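Local atomic coordinates of transcriptional regulator, TetR family (Myxococcus xanthus, PDB entry 5K7F), a protein that probably binds promoter DNA as a TetR-family repressor that responds to isovaleryl coenzyme A and so controls its alternative biosynthesis. Residues A66-G71 and A128-R133; M72-E77 and E111-L116; R92-M97 and G191-L196; H99-V104 and G168-I173; K136-L141 and G162-L167. All coordinates share one frame; numbering follows the deposited sequence.

Contact 1: A66-G71 and A128-R133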
# COMPACT_ATOMS: atom_id res chain seq x y z
N ALA A 66 15.07 10.21 -11.23
CA ALA A 66 14.87 9.68 -12.57
C ALA A 66 13.91 8.48 -12.56
O ALA A 66 13.05 8.34 -13.45
CB ALA A 66 16.21 9.27 -13.14
N ILE A 67 14.10 7.57 -11.60
CA ILE A 67 13.22 6.41 -11.55
C ILE A 67 11.80 6.87 -11.27
O ILE A 67 10.85 6.41 -11.93
CB ILE A 67 13.71 5.36 -10.54
CG1 ILE A 67 15.03 4.73 -10.98
CG2 ILE A 67 12.67 4.22 -10.37
CD1 ILE A 67 15.72 3.94 -9.89
N MET A 68 11.62 7.79 -10.29
CA MET A 68 10.28 8.25 -9.96
C MET A 68 9.63 8.99 -11.13
O MET A 68 8.44 8.80 -11.41
CB MET A 68 10.34 9.06 -8.65
CG MET A 68 10.78 8.20 -7.47
SD MET A 68 10.77 9.10 -5.89
CE MET A 68 9.02 9.21 -5.67
N ASN A 69 10.38 9.81 -11.86
CA ASN A 69 9.82 10.45 -13.05
C ASN A 69 9.48 9.43 -14.12
O ASN A 69 8.49 9.58 -14.86
CB ASN A 69 10.81 11.46 -13.60
CG ASN A 69 10.61 12.83 -13.01
OD1 ASN A 69 9.48 13.24 -12.67
ND2 ASN A 69 11.68 13.58 -12.93
N TYR A 70 10.29 8.37 -14.24
CA TYR A 70 9.98 7.32 -15.20
C TYR A 70 8.68 6.64 -14.81
O TYR A 70 7.83 6.36 -15.66
CB TYR A 70 11.13 6.32 -15.26
CG TYR A 70 10.92 5.15 -16.24
CD1 TYR A 70 10.26 5.31 -17.43
CD2 TYR A 70 11.39 3.87 -15.94
CE1 TYR A 70 10.05 4.26 -18.30
CE2 TYR A 70 11.18 2.82 -16.82
CZ TYR A 70 10.52 3.02 -17.98
OH TYR A 70 10.30 1.97 -18.86
N GLY A 71 8.48 6.43 -13.50
CA GLY A 71 7.24 5.81 -13.05
C GLY A 71 6.03 6.65 -13.41
O GLY A 71 4.97 6.13 -13.78
N ALA A 128 8.44 17.91 -4.45
CA ALA A 128 7.23 18.59 -4.89
C ALA A 128 6.97 18.38 -6.38
O ALA A 128 5.81 18.35 -6.81
CB ALA A 128 7.33 20.09 -4.56
N PHE A 129 8.02 18.23 -7.19
CA PHE A 129 7.80 18.01 -8.62
C PHE A 129 7.13 16.66 -8.86
O PHE A 129 6.16 16.57 -9.61
CB PHE A 129 9.13 18.12 -9.36
CG PHE A 129 9.03 17.92 -10.86
CD1 PHE A 129 9.13 16.67 -11.40
CD2 PHE A 129 8.83 19.00 -11.71
CE1 PHE A 129 9.03 16.47 -12.76
CE2 PHE A 129 8.73 18.81 -13.08
CZ PHE A 129 8.83 17.54 -13.60
N ILE A 130 7.60 15.61 -8.17
CA ILE A 130 6.94 14.30 -8.26
C ILE A 130 5.56 14.35 -7.62
O ILE A 130 4.61 13.76 -8.14
CB ILE A 130 7.80 13.21 -7.59
CG1 ILE A 130 9.16 13.07 -8.27
CG2 ILE A 130 7.03 11.88 -7.58
CD1 ILE A 130 9.13 12.55 -9.72
N ASP A 131 5.43 15.03 -6.47
CA ASP A 131 4.13 15.11 -5.82
C ASP A 131 3.10 15.75 -6.74
O ASP A 131 1.94 15.33 -6.78
CB ASP A 131 4.22 15.92 -4.52
CG ASP A 131 4.76 15.11 -3.34
OD1 ASP A 131 5.02 13.89 -3.50
OD2 ASP A 131 4.92 15.69 -2.24
N ALA A 132 3.50 16.77 -7.49
CA ALA A 132 2.58 17.42 -8.42
C ALA A 132 2.18 16.47 -9.54
O ALA A 132 1.02 16.45 -9.96
CB ALA A 132 3.20 18.68 -9.01
N ARG A 133 3.11 15.65 -10.01
CA ARG A 133 2.74 14.68 -11.03
C ARG A 133 1.78 13.64 -10.46
O ARG A 133 0.78 13.28 -11.10
CB ARG A 133 3.99 14.02 -11.59
CG ARG A 133 4.93 15.00 -12.33
CD ARG A 133 5.97 14.26 -13.17
NE ARG A 133 5.35 13.64 -14.34
CZ ARG A 133 5.96 12.85 -15.22
NH1 ARG A 133 7.25 12.55 -15.10
NH2 ARG A 133 5.27 12.33 -16.21

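Contact 2: M72-E77 and E111-L116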
# COMPACT_ATOMS: atom_id res chain seq x y z
N MET A 72 6.14 7.96 -13.30
CA MET A 72 4.99 8.77 -13.70
C MET A 72 4.80 8.80 -15.21
O MET A 72 3.67 8.92 -15.69
CB MET A 72 5.12 10.18 -13.17
CG MET A 72 4.94 10.31 -11.63
SD MET A 72 3.60 9.32 -10.90
CE MET A 72 2.16 9.98 -11.73
N ASP A 73 5.89 8.74 -15.97
CA ASP A 73 5.81 8.56 -17.42
C ASP A 73 5.08 7.28 -17.76
O ASP A 73 4.34 7.21 -18.75
CB ASP A 73 7.21 8.52 -18.04
CG ASP A 73 7.84 9.87 -18.16
OD1 ASP A 73 7.15 10.88 -18.00
OD2 ASP A 73 9.06 9.91 -18.49
N LEU A 74 5.29 6.23 -16.96
CA LEU A 74 4.62 4.97 -17.22
C LEU A 74 3.12 5.08 -16.97
O LEU A 74 2.33 4.46 -17.70
CB LEU A 74 5.22 3.84 -16.39
CG LEU A 74 6.61 3.43 -16.78
CD1 LEU A 74 7.16 2.31 -15.90
CD2 LEU A 74 6.61 3.00 -18.31
N PHE A 75 2.70 5.79 -15.90
CA PHE A 75 1.27 6.05 -15.71
C PHE A 75 0.65 6.73 -16.95
O PHE A 75 -0.46 6.39 -17.37
CB PHE A 75 1.03 6.88 -14.42
CG PHE A 75 0.86 6.02 -13.17
CD1 PHE A 75 -0.40 5.55 -12.79
CD2 PHE A 75 1.95 5.68 -12.36
CE1 PHE A 75 -0.57 4.79 -11.68
CE2 PHE A 75 1.79 4.87 -11.22
CZ PHE A 75 0.52 4.42 -10.89
N GLU A 76 1.34 7.68 -17.56
CA GLU A 76 0.87 8.25 -18.82
C GLU A 76 0.83 7.22 -19.95
O GLU A 76 -0.18 7.07 -20.65
CB GLU A 76 1.76 9.42 -19.24
CG GLU A 76 1.43 9.96 -20.63
CD GLU A 76 0.06 10.63 -20.71
OE1 GLU A 76 -0.49 11.03 -19.64
OE2 GLU A 76 -0.44 10.77 -21.86
N GLU A 77 1.93 6.51 -20.15
CA GLU A 77 2.08 5.67 -21.32
C GLU A 77 1.25 4.39 -21.24
O GLU A 77 0.75 3.90 -22.26
CB GLU A 77 3.56 5.34 -21.48
CG GLU A 77 4.36 6.59 -21.72
CD GLU A 77 5.84 6.32 -21.86
OE1 GLU A 77 6.25 5.13 -21.81
OE2 GLU A 77 6.60 7.31 -22.03
N GLU A 111 8.91 -2.84 -10.36
CA GLU A 111 9.78 -2.27 -9.34
C GLU A 111 9.90 -0.76 -9.47
O GLU A 111 10.01 -0.07 -8.46
CB GLU A 111 11.17 -2.90 -9.39
CG GLU A 111 11.16 -4.34 -8.95
CD GLU A 111 11.17 -5.30 -10.11
OE1 GLU A 111 11.19 -4.85 -11.28
OE2 GLU A 111 11.16 -6.51 -9.84
N VAL A 112 9.89 -0.23 -10.70
CA VAL A 112 9.80 1.22 -10.90
C VAL A 112 8.61 1.78 -10.13
O VAL A 112 8.71 2.80 -9.43
CB VAL A 112 9.73 1.56 -12.41
CG1 VAL A 112 9.44 3.06 -12.66
CG2 VAL A 112 11.04 1.21 -13.10
N ILE A 113 7.46 1.11 -10.21
CA ILE A 113 6.26 1.66 -9.59
C ILE A 113 6.33 1.52 -8.06
O ILE A 113 5.86 2.38 -7.32
CB ILE A 113 5.01 0.97 -10.17
CG1 ILE A 113 4.96 1.08 -11.72
CG2 ILE A 113 3.72 1.46 -9.50
CD1 ILE A 113 4.95 2.54 -12.30
N ILE A 114 6.91 0.43 -7.57
CA ILE A 114 7.11 0.28 -6.13
C ILE A 114 7.93 1.45 -5.59
O ILE A 114 7.61 2.03 -4.53
CB ILE A 114 7.79 -1.07 -5.86
CG1 ILE A 114 6.80 -2.20 -6.19
CG2 ILE A 114 8.33 -1.16 -4.44
CD1 ILE A 114 7.44 -3.56 -6.16
N ILE A 115 9.01 1.81 -6.30
CA ILE A 115 9.87 2.86 -5.79
C ILE A 115 9.15 4.20 -5.80
O ILE A 115 9.31 5.02 -4.88
CB ILE A 115 11.18 2.89 -6.58
CG1 ILE A 115 12.04 1.69 -6.17
CG2 ILE A 115 11.93 4.20 -6.36
CD1 ILE A 115 13.13 1.39 -7.16
N LEU A 116 8.31 4.41 -6.82
CA LEU A 116 7.50 5.63 -6.91
C LEU A 116 6.72 5.92 -5.64
O LEU A 116 6.53 7.08 -5.26
CB LEU A 116 6.55 5.48 -8.09
CG LEU A 116 5.62 6.63 -8.39
CD1 LEU A 116 6.39 7.95 -8.59
CD2 LEU A 116 4.84 6.22 -9.63

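Contact 3: R92-M97 and G191-L196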
# COMPACT_ATOMS: atom_id res chain seq x y z
N ARG A 92 -14.60 4.50 -18.18
CA ARG A 92 -13.25 5.01 -18.04
C ARG A 92 -12.57 4.49 -16.75
O ARG A 92 -11.45 4.04 -16.75
CB ARG A 92 -13.27 6.52 -18.05
CG ARG A 92 -11.95 7.16 -18.20
CD ARG A 92 -12.07 8.57 -18.74
NE ARG A 92 -12.47 9.48 -17.77
CZ ARG A 92 -13.60 10.16 -17.78
NH1 ARG A 92 -14.43 10.01 -18.73
NH2 ARG A 92 -13.88 10.93 -16.79
N LEU A 93 -13.30 4.51 -15.64
CA LEU A 93 -12.74 4.02 -14.38
C LEU A 93 -12.45 2.52 -14.46
O LEU A 93 -11.40 2.05 -13.98
CB LEU A 93 -13.70 4.33 -13.25
CG LEU A 93 -13.64 5.77 -12.74
CD1 LEU A 93 -14.90 6.06 -12.00
CD2 LEU A 93 -12.39 5.97 -11.89
N ARG A 94 -13.35 1.75 -15.11
CA ARG A 94 -13.14 0.31 -15.25
C ARG A 94 -11.89 0.01 -16.09
O ARG A 94 -11.08 -0.86 -15.74
CB ARG A 94 -14.35 -0.35 -15.92
CG ARG A 94 -15.58 -0.36 -15.07
CD ARG A 94 -16.76 -1.03 -15.78
NE ARG A 94 -17.97 -0.95 -14.98
CZ ARG A 94 -19.18 -0.68 -15.47
NH1 ARG A 94 -19.36 -0.46 -16.77
NH2 ARG A 94 -20.21 -0.61 -14.64
N ALA A 95 -11.70 0.76 -17.17
CA ALA A 95 -10.52 0.57 -18.01
C ALA A 95 -9.27 1.05 -17.30
O ALA A 95 -8.21 0.41 -17.42
CB ALA A 95 -10.69 1.30 -19.34
N CYS A 96 -9.37 2.17 -16.54
CA CYS A 96 -8.23 2.73 -15.83
C CYS A 96 -7.72 1.75 -14.78
O CYS A 96 -6.52 1.48 -14.67
CB CYS A 96 -8.61 4.07 -15.22
SG CYS A 96 -7.22 5.09 -14.67
N MET A 97 -8.66 1.15 -14.04
CA MET A 97 -8.31 0.17 -13.03
C MET A 97 -7.61 -1.04 -13.64
O MET A 97 -6.60 -1.52 -13.10
CB MET A 97 -9.55 -0.29 -12.28
CG MET A 97 -9.18 -1.25 -11.15
SD MET A 97 -10.59 -1.63 -10.09
CE MET A 97 -10.12 -0.75 -8.63
N GLY A 191 -12.10 -9.18 -10.96
CA GLY A 191 -12.75 -9.19 -9.66
C GLY A 191 -12.80 -7.83 -9.00
O GLY A 191 -13.82 -7.46 -8.39
N MET A 192 -11.69 -7.09 -9.08
CA MET A 192 -11.63 -5.76 -8.46
C MET A 192 -12.59 -4.79 -9.14
O MET A 192 -13.30 -4.02 -8.49
CB MET A 192 -10.21 -5.22 -8.51
CG MET A 192 -9.31 -5.81 -7.42
SD MET A 192 -7.73 -4.95 -7.19
CE MET A 192 -6.96 -6.13 -6.12
N VAL A 193 -12.61 -4.83 -10.47
CA VAL A 193 -13.49 -3.94 -11.22
C VAL A 193 -14.92 -4.29 -10.93
O VAL A 193 -15.78 -3.41 -10.84
CB VAL A 193 -13.19 -4.02 -12.74
CG1 VAL A 193 -14.26 -3.35 -13.54
CG2 VAL A 193 -11.86 -3.36 -13.01
N GLY A 194 -15.21 -5.58 -10.79
CA GLY A 194 -16.56 -6.02 -10.49
C GLY A 194 -17.03 -5.57 -9.13
O GLY A 194 -18.23 -5.31 -8.94
N MET A 195 -16.10 -5.42 -8.18
CA MET A 195 -16.42 -4.95 -6.82
C MET A 195 -16.73 -3.46 -6.80
O MET A 195 -17.70 -3.02 -6.18
CB MET A 195 -15.26 -5.20 -5.87
CG MET A 195 -15.01 -6.59 -5.49
SD MET A 195 -14.11 -6.59 -3.91
CE MET A 195 -15.43 -6.51 -2.81
N LEU A 196 -15.84 -2.66 -7.37
CA LEU A 196 -16.00 -1.21 -7.27
C LEU A 196 -16.95 -0.66 -8.30
O LEU A 196 -17.66 0.32 -8.02
CB LEU A 196 -14.64 -0.52 -7.43
CG LEU A 196 -13.78 -0.27 -6.19
CD1 LEU A 196 -12.93 0.97 -6.40
CD2 LEU A 196 -14.57 -0.15 -4.87

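Contact 4: H99-V104 and G168-I173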
# COMPACT_ATOMS: atom_id res chain seq x y z
N HIS A 99 -5.96 -1.28 -16.56
CA HIS A 99 -4.62 -0.88 -16.99
C HIS A 99 -3.66 -0.66 -15.82
O HIS A 99 -2.48 -1.04 -15.88
CB HIS A 99 -4.71 0.37 -17.86
CG HIS A 99 -5.18 0.10 -19.28
ND1 HIS A 99 -4.44 -0.62 -20.19
CD2 HIS A 99 -6.34 0.41 -19.90
CE1 HIS A 99 -5.11 -0.70 -21.33
NE2 HIS A 99 -6.27 -0.08 -21.19
N ASN A 100 -4.14 -0.02 -14.74
CA ASN A 100 -3.28 0.23 -13.58
C ASN A 100 -2.82 -1.09 -12.92
O ASN A 100 -1.69 -1.21 -12.46
CB ASN A 100 -4.03 1.12 -12.59
CG ASN A 100 -3.14 1.89 -11.64
OD1 ASN A 100 -3.54 2.96 -11.20
ND2 ASN A 100 -1.96 1.37 -11.31
N ILE A 101 -3.71 -2.09 -12.85
CA ILE A 101 -3.32 -3.34 -12.23
C ILE A 101 -2.24 -4.02 -13.06
O ILE A 101 -1.30 -4.62 -12.52
CB ILE A 101 -4.55 -4.25 -12.05
CG1 ILE A 101 -5.47 -3.72 -10.96
CG2 ILE A 101 -4.14 -5.70 -11.67
CD1 ILE A 101 -6.86 -4.31 -10.96
N LEU A 102 -2.37 -3.93 -14.37
CA LEU A 102 -1.34 -4.48 -15.24
C LEU A 102 -0.01 -3.73 -15.04
O LEU A 102 1.05 -4.34 -14.92
CB LEU A 102 -1.81 -4.46 -16.71
CG LEU A 102 -3.06 -5.31 -17.08
CD1 LEU A 102 -3.45 -5.11 -18.53
CD2 LEU A 102 -2.89 -6.78 -16.71
N LEU A 103 -0.04 -2.40 -15.01
CA LEU A 103 1.20 -1.66 -14.76
C LEU A 103 1.89 -2.09 -13.45
O LEU A 103 3.12 -2.13 -13.37
CB LEU A 103 0.89 -0.16 -14.72
CG LEU A 103 2.01 0.75 -14.24
CD1 LEU A 103 3.17 0.73 -15.15
CD2 LEU A 103 1.52 2.19 -14.11
N VAL A 104 1.11 -2.46 -12.43
CA VAL A 104 1.64 -2.83 -11.14
C VAL A 104 2.25 -4.22 -11.15
O VAL A 104 3.14 -4.51 -10.33
CB VAL A 104 0.50 -2.71 -10.11
CG1 VAL A 104 0.78 -3.50 -8.90
CG2 VAL A 104 0.31 -1.23 -9.73
N GLY A 168 -5.43 2.51 -3.29
CA GLY A 168 -4.97 1.52 -2.33
C GLY A 168 -5.18 0.09 -2.83
O GLY A 168 -4.30 -0.77 -2.69
N MET A 169 -6.38 -0.21 -3.31
CA MET A 169 -6.62 -1.55 -3.86
C MET A 169 -5.55 -1.94 -4.86
O MET A 169 -5.02 -3.06 -4.81
CB MET A 169 -7.99 -1.63 -4.54
CG MET A 169 -9.14 -1.78 -3.65
SD MET A 169 -10.70 -1.61 -4.55
CE MET A 169 -10.58 -2.93 -5.70
N VAL A 170 -5.21 -1.02 -5.76
CA VAL A 170 -4.40 -1.41 -6.92
C VAL A 170 -2.92 -1.41 -6.57
O VAL A 170 -2.19 -2.35 -6.89
CB VAL A 170 -4.71 -0.48 -8.10
CG1 VAL A 170 -3.80 -0.79 -9.26
CG2 VAL A 170 -6.17 -0.67 -8.52
N LEU A 171 -2.45 -0.38 -5.86
CA LEU A 171 -1.02 -0.29 -5.62
C LEU A 171 -0.55 -1.35 -4.63
O LEU A 171 0.61 -1.78 -4.69
CB LEU A 171 -0.66 1.12 -5.14
CG LEU A 171 -0.99 2.23 -6.14
CD1 LEU A 171 -0.63 3.58 -5.54
CD2 LEU A 171 -0.25 2.01 -7.44
N TRP A 172 -1.42 -1.78 -3.70
CA TRP A 172 -1.04 -2.78 -2.70
C TRP A 172 -0.89 -4.18 -3.29
O TRP A 172 -0.36 -5.06 -2.60
CB TRP A 172 -2.03 -2.77 -1.51
CG TRP A 172 -1.33 -3.12 -0.18
CD1 TRP A 172 -0.44 -2.34 0.50
CD2 TRP A 172 -1.44 -4.33 0.57
NE1 TRP A 172 0.01 -2.99 1.61
CE2 TRP A 172 -0.60 -4.21 1.69
CE3 TRP A 172 -2.18 -5.51 0.41
CZ2 TRP A 172 -0.47 -5.22 2.64
CZ3 TRP A 172 -2.04 -6.52 1.37
CH2 TRP A 172 -1.19 -6.37 2.45
N ILE A 173 -1.31 -4.40 -4.55
CA ILE A 173 -1.18 -5.72 -5.21
C ILE A 173 0.26 -6.23 -5.20
O ILE A 173 0.50 -7.44 -5.11
CB ILE A 173 -1.74 -5.65 -6.63
CG1 ILE A 173 -3.25 -5.35 -6.62
CG2 ILE A 173 -1.46 -6.95 -7.36
CD1 ILE A 173 -3.86 -5.20 -8.09

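Contact 5: K136-L141 and G162-L167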
# COMPACT_ATOMS: atom_id res chain seq x y z
N LYS A 136 -1.83 14.91 -10.37
CA LYS A 136 -2.57 14.92 -11.64
C LYS A 136 -3.31 13.60 -11.87
O LYS A 136 -4.44 13.61 -12.35
CB LYS A 136 -1.63 15.24 -12.79
CG LYS A 136 -1.18 16.71 -12.81
CD LYS A 136 -0.77 17.17 -14.20
CE LYS A 136 0.22 18.34 -14.15
NZ LYS A 136 1.65 17.89 -13.98
N TYR A 137 -2.71 12.47 -11.49
CA TYR A 137 -3.42 11.20 -11.59
C TYR A 137 -4.61 11.14 -10.64
O TYR A 137 -5.71 10.72 -11.03
CB TYR A 137 -2.43 10.04 -11.33
CG TYR A 137 -3.02 8.68 -11.65
CD1 TYR A 137 -3.43 8.37 -12.94
CD2 TYR A 137 -3.15 7.71 -10.69
CE1 TYR A 137 -4.00 7.13 -13.26
CE2 TYR A 137 -3.70 6.47 -10.98
CZ TYR A 137 -4.11 6.17 -12.29
OH TYR A 137 -4.66 4.95 -12.62
N VAL A 138 -4.40 11.52 -9.38
CA VAL A 138 -5.50 11.53 -8.42
C VAL A 138 -6.63 12.43 -8.91
O VAL A 138 -7.81 12.08 -8.79
CB VAL A 138 -5.01 11.96 -7.02
CG1 VAL A 138 -6.18 12.09 -6.05
CG2 VAL A 138 -4.03 10.96 -6.44
N ASP A 139 -6.27 13.61 -9.46
CA ASP A 139 -7.29 14.52 -9.99
C ASP A 139 -8.12 13.85 -11.07
O ASP A 139 -9.35 14.02 -11.15
CB ASP A 139 -6.62 15.77 -10.59
CG ASP A 139 -6.01 16.70 -9.55
OD1 ASP A 139 -6.28 16.56 -8.34
OD2 ASP A 139 -5.25 17.60 -9.98
N PHE A 140 -7.45 13.11 -11.96
CA PHE A 140 -8.14 12.38 -13.01
C PHE A 140 -9.13 11.39 -12.43
O PHE A 140 -10.28 11.31 -12.88
CB PHE A 140 -7.10 11.68 -13.87
CG PHE A 140 -7.69 10.83 -15.00
CD1 PHE A 140 -7.99 11.38 -16.23
CD2 PHE A 140 -7.91 9.46 -14.82
CE1 PHE A 140 -8.48 10.57 -17.28
CE2 PHE A 140 -8.40 8.66 -15.85
CZ PHE A 140 -8.72 9.22 -17.06
N LEU A 141 -8.70 10.61 -11.44
CA LEU A 141 -9.63 9.66 -10.81
C LEU A 141 -10.79 10.40 -10.14
O LEU A 141 -11.96 9.98 -10.28
CB LEU A 141 -8.90 8.77 -9.80
CG LEU A 141 -7.75 7.88 -10.33
CD1 LEU A 141 -7.12 7.12 -9.18
CD2 LEU A 141 -8.27 6.94 -11.33
N GLY A 162 -13.36 7.68 -3.28
CA GLY A 162 -13.33 6.80 -4.45
C GLY A 162 -11.92 6.66 -4.99
O GLY A 162 -11.41 5.56 -5.13
N ALA A 163 -11.25 7.80 -5.19
CA ALA A 163 -9.91 7.82 -5.78
C ALA A 163 -8.91 7.02 -4.96
O ALA A 163 -8.16 6.18 -5.51
CB ALA A 163 -9.45 9.27 -5.94
N PHE A 164 -8.81 7.28 -3.65
CA PHE A 164 -7.81 6.59 -2.87
C PHE A 164 -8.22 5.17 -2.49
O PHE A 164 -7.35 4.37 -2.12
CB PHE A 164 -7.45 7.43 -1.63
CG PHE A 164 -6.55 8.61 -1.94
CD1 PHE A 164 -5.24 8.43 -2.29
CD2 PHE A 164 -7.05 9.89 -1.89
CE1 PHE A 164 -4.44 9.51 -2.59
CE2 PHE A 164 -6.24 10.97 -2.17
CZ PHE A 164 -4.95 10.78 -2.52
N SER A 165 -9.49 4.82 -2.56
CA SER A 165 -9.87 3.40 -2.41
C SER A 165 -9.33 2.61 -3.60
O SER A 165 -8.66 1.56 -3.45
CB SER A 165 -11.38 3.26 -2.31
OG SER A 165 -11.86 3.85 -1.10
N PHE A 166 -9.60 3.14 -4.78
CA PHE A 166 -9.05 2.65 -6.04
C PHE A 166 -7.53 2.52 -5.96
O PHE A 166 -6.95 1.47 -6.30
CB PHE A 166 -9.49 3.64 -7.11
CG PHE A 166 -8.97 3.38 -8.52
CD1 PHE A 166 -7.62 3.38 -8.85
CD2 PHE A 166 -9.89 3.29 -9.53
CE1 PHE A 166 -7.20 3.20 -10.21
CE2 PHE A 166 -9.48 3.13 -10.86
CZ PHE A 166 -8.12 3.10 -11.16
N LEU A 167 -6.85 3.60 -5.57
CA LEU A 167 -5.40 3.57 -5.52
C LEU A 167 -4.88 2.55 -4.52
O LEU A 167 -3.94 1.80 -4.82
CB LEU A 167 -4.86 4.96 -5.20
CG LEU A 167 -4.75 5.92 -6.37
CD1 LEU A 167 -4.34 7.31 -5.84
CD2 LEU A 167 -3.77 5.41 -7.43

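Contact 1: A66-G71 and A128-R133
Helix 60-83, which in TetR-family regulators joins the DNA-binding head to the C-terminal core, meets helix 125-150 here through Met68 and Asn69 against Phe129, Ile130 and Arg133. Met68 and Ile130 stand roughly perpendicular: Met68 CB lies 3.8 Å from Ile130 CD1, and the bend at chi3 (72°) brings Met68 CE to 3.8 Å from Ile130 CG2. The two segments run nearly parallel, 12° apart, with axes 10.3 Å apart at closest, so this is side-by-side helix packing at the surface of the all-helical fold. Asn69 was modelled in two conformers, and its contacts are provisional. In one of them its OD1 comes to the edge of the Phe129 ring, near the ring plane and 3.3 Å from Phe129 CE1, with the amide almost perpendicular to the ring. Arg133 NH1 also donates a weak, fairly straight bond to Asn69 OD1 (3.4 Å, 163° at the hydrogen). The stronger partner of this guanidinium is Asp73, one turn further along helix 60-83, which forms a salt bridge with NH2.

Contact 2: M72-E77 and E111-L116
Sulfur, aliphatic and aromatic contacts together join Met72, Leu74 and Phe75 to Val112, Ile113 and Leu116; no hydrogen bond crosses between the segments. The sulfur contact is the thioether of Met72 against the fork of Leu116: SD lies 3.6 Å from Leu116 CD2 and 3.9 Å from Leu116 CD1. Bends at both chi2 (-41°) and chi3 (-62°) curl the methionine so that its sulfur, and not its terminal methyl, faces the leucine. Among the aliphatic pairs, Leu74 CD1 touches Val112 CG1 at 4.0 Å and, slightly farther away, Ile113 CD1 at 4.2 Å. The aromatic part is carried by the CD2-CE2 side of the Phe75 ring; CE2 meets Leu116 CD2 at 3.7 Å and Ile113 CD1 at 4.1 Å. Leu116 CD2 is thus shared by the methionine sulfur and the ring. Leu103 of helix 89-105 touches Leu74, Phe75 and Ile113, and the ring of Tyr137 meets that of Phe75. With axes crossing at -120°, the buried contact is steeply crossed helix packing in the hydrophobic core of a TetR-type all-helical regulator.

Contact 3: R92-M97 and G191-L196
Met97 lies along Val193 and ends at Leu196, and its chain can be followed atom by atom. CB sits 3.9 Å from Val193 CG2, and CG keeps the same 3.9 Å to that methyl. Next, SD comes to 3.6 Å from Val193 CG2 and 3.9 Å from Met192 CB. The tip, CE, meets Leu196 CD1 at 4.0 Å. CG stands trans to the backbone N (chi1 -176°), which directs the chain toward helix 185-196, whereas chi3, away from a staggered value at -109°, turns the methyl to Leu196. On the other branch of the valine, Val193 CG1 rests 3.6 Å from Arg94 CG; the arginine uses its aliphatic stem here, while its NE is hydrogen-bonded to the carbonyl of Phe197. The two segments cross at 150°, nearly antiparallel. An alanine in place of Met97 would probably leave a gap facing Met192 CB, Val193 CG2 and Leu196 CD1. Met192 and Leu196 also pack on Ser165 and Met195 of the second subunit, which places this end of the contact at the dimer interface. Chemically, the joint is apolar and without hydrogen bonds, so it probably relies on close packing, with Met97 on one methyl of Val193 and the Arg94 stem on the other.

Contact 4: H99-V104 and G168-I173
Asn100, Ile101 and Val104 of helix 89-105 meet Val170, Leu171 and Ile173. In Ile101 the CG1 branch lies beside the backbone N (chi1 -71°), and CG1 and CG2 form a fork around the tip of Ile173: each is 3.6 Å from Ile173 CD1. Val104 spreads its methyls to different neighbours, CG1 to Ile173 CB at 4.0 Å and CG2 to Leu171 CD2, also at 4.0 Å. Leu171 starts away from helix 89-105, but its end comes back to make that touch. In Asn100, chi1 (-158°) puts CG opposite the backbone N and lays the amide against Val170, with ND2 3.5 Å from Val170 CG1. Leu171 also reaches the second subunit, packing on its Trp172, though that side chain was modelled in two conformers, so the detail is tentative. Apolar contacts dominate, and the amide is the exception: Asn100 OD1 is hydrogen-bonded to Tyr137 OH, which probably fixes its rotation, while ND2 is buried against a methyl with no polar partner in the model, likely at some energetic cost.

Contact 5: K136-L141 and G162-L167
Leu141 packs against Ala163, Phe166 and Leu167 where segments 136-141 and 162-167, on helices 125-150 and 159-171, cross at 115° in the helical C-terminal core of this TetR-type regulator. The segment axes come within 9.3 Å, consistent with the small Ala163 at the crossing, whose CB lies 3.9 Å from Leu141 CB. The first kind of interaction is CH-pi: Leu141 CD2 sits over the face of Phe166, 4.0 Å from the ring centroid and 16° off the ring normal. Phe166 has CG opposite the backbone N (chi1 177°), presenting that face to Leu141, whose other methyl, CD1, leans on Phe166 CD1 at 3.8 Å. The second kind is aliphatic: Val138 CG2 touches Leu167 CD1 at 3.7 Å. The third is aliphatic against aromatic. Val138 CG1 meets Phe164 CZ at 4.0 Å, and Phe164 also stacks on Trp176 of the second subunit. Phe166 further touches Met97 and Asn100, so its ring lies between helices 125-150 and 89-105. Tyr137 OH, hydrogen-bonded to Asn100 OD1, lies 3.9 Å from Phe166 CE1. A serine in place of Phe166 would probably leave Leu141 CD2 without its ring face and the hydroxyl end of Tyr137 without this neighbour. Tyr137 and Leu167 lie alongside, pointing opposite ways: Leu167 CD2 is at the edge of the tyrosine ring, near its plane and 3.7 Å from Tyr137 CE2.

Contacts 1 and 2 share helix 60-83, with centres about 9 Å apart, and contact 2 is nested inside the loop closed by contact 1. Contacts 3 and 4 share helix 89-105, contacts 4 and 5 helix 159-171, and contacts 1 and 5 helix 125-150, on which contact 1 closes before contact 5 opens. Contact 5 is nested within contact 4, itself nested within contact 3. Contacts 3, 4 and 5 have centres about 11 to 12 Å apart, touch one another and all touch the second subunit. Contacts 1 and 3, centres about 25 Å apart, lie on opposite sides of the chain's centre. Contact 2 touches contacts 1, 4 and 5, so connected packing spans from near the DNA-binding head to the dimer interface.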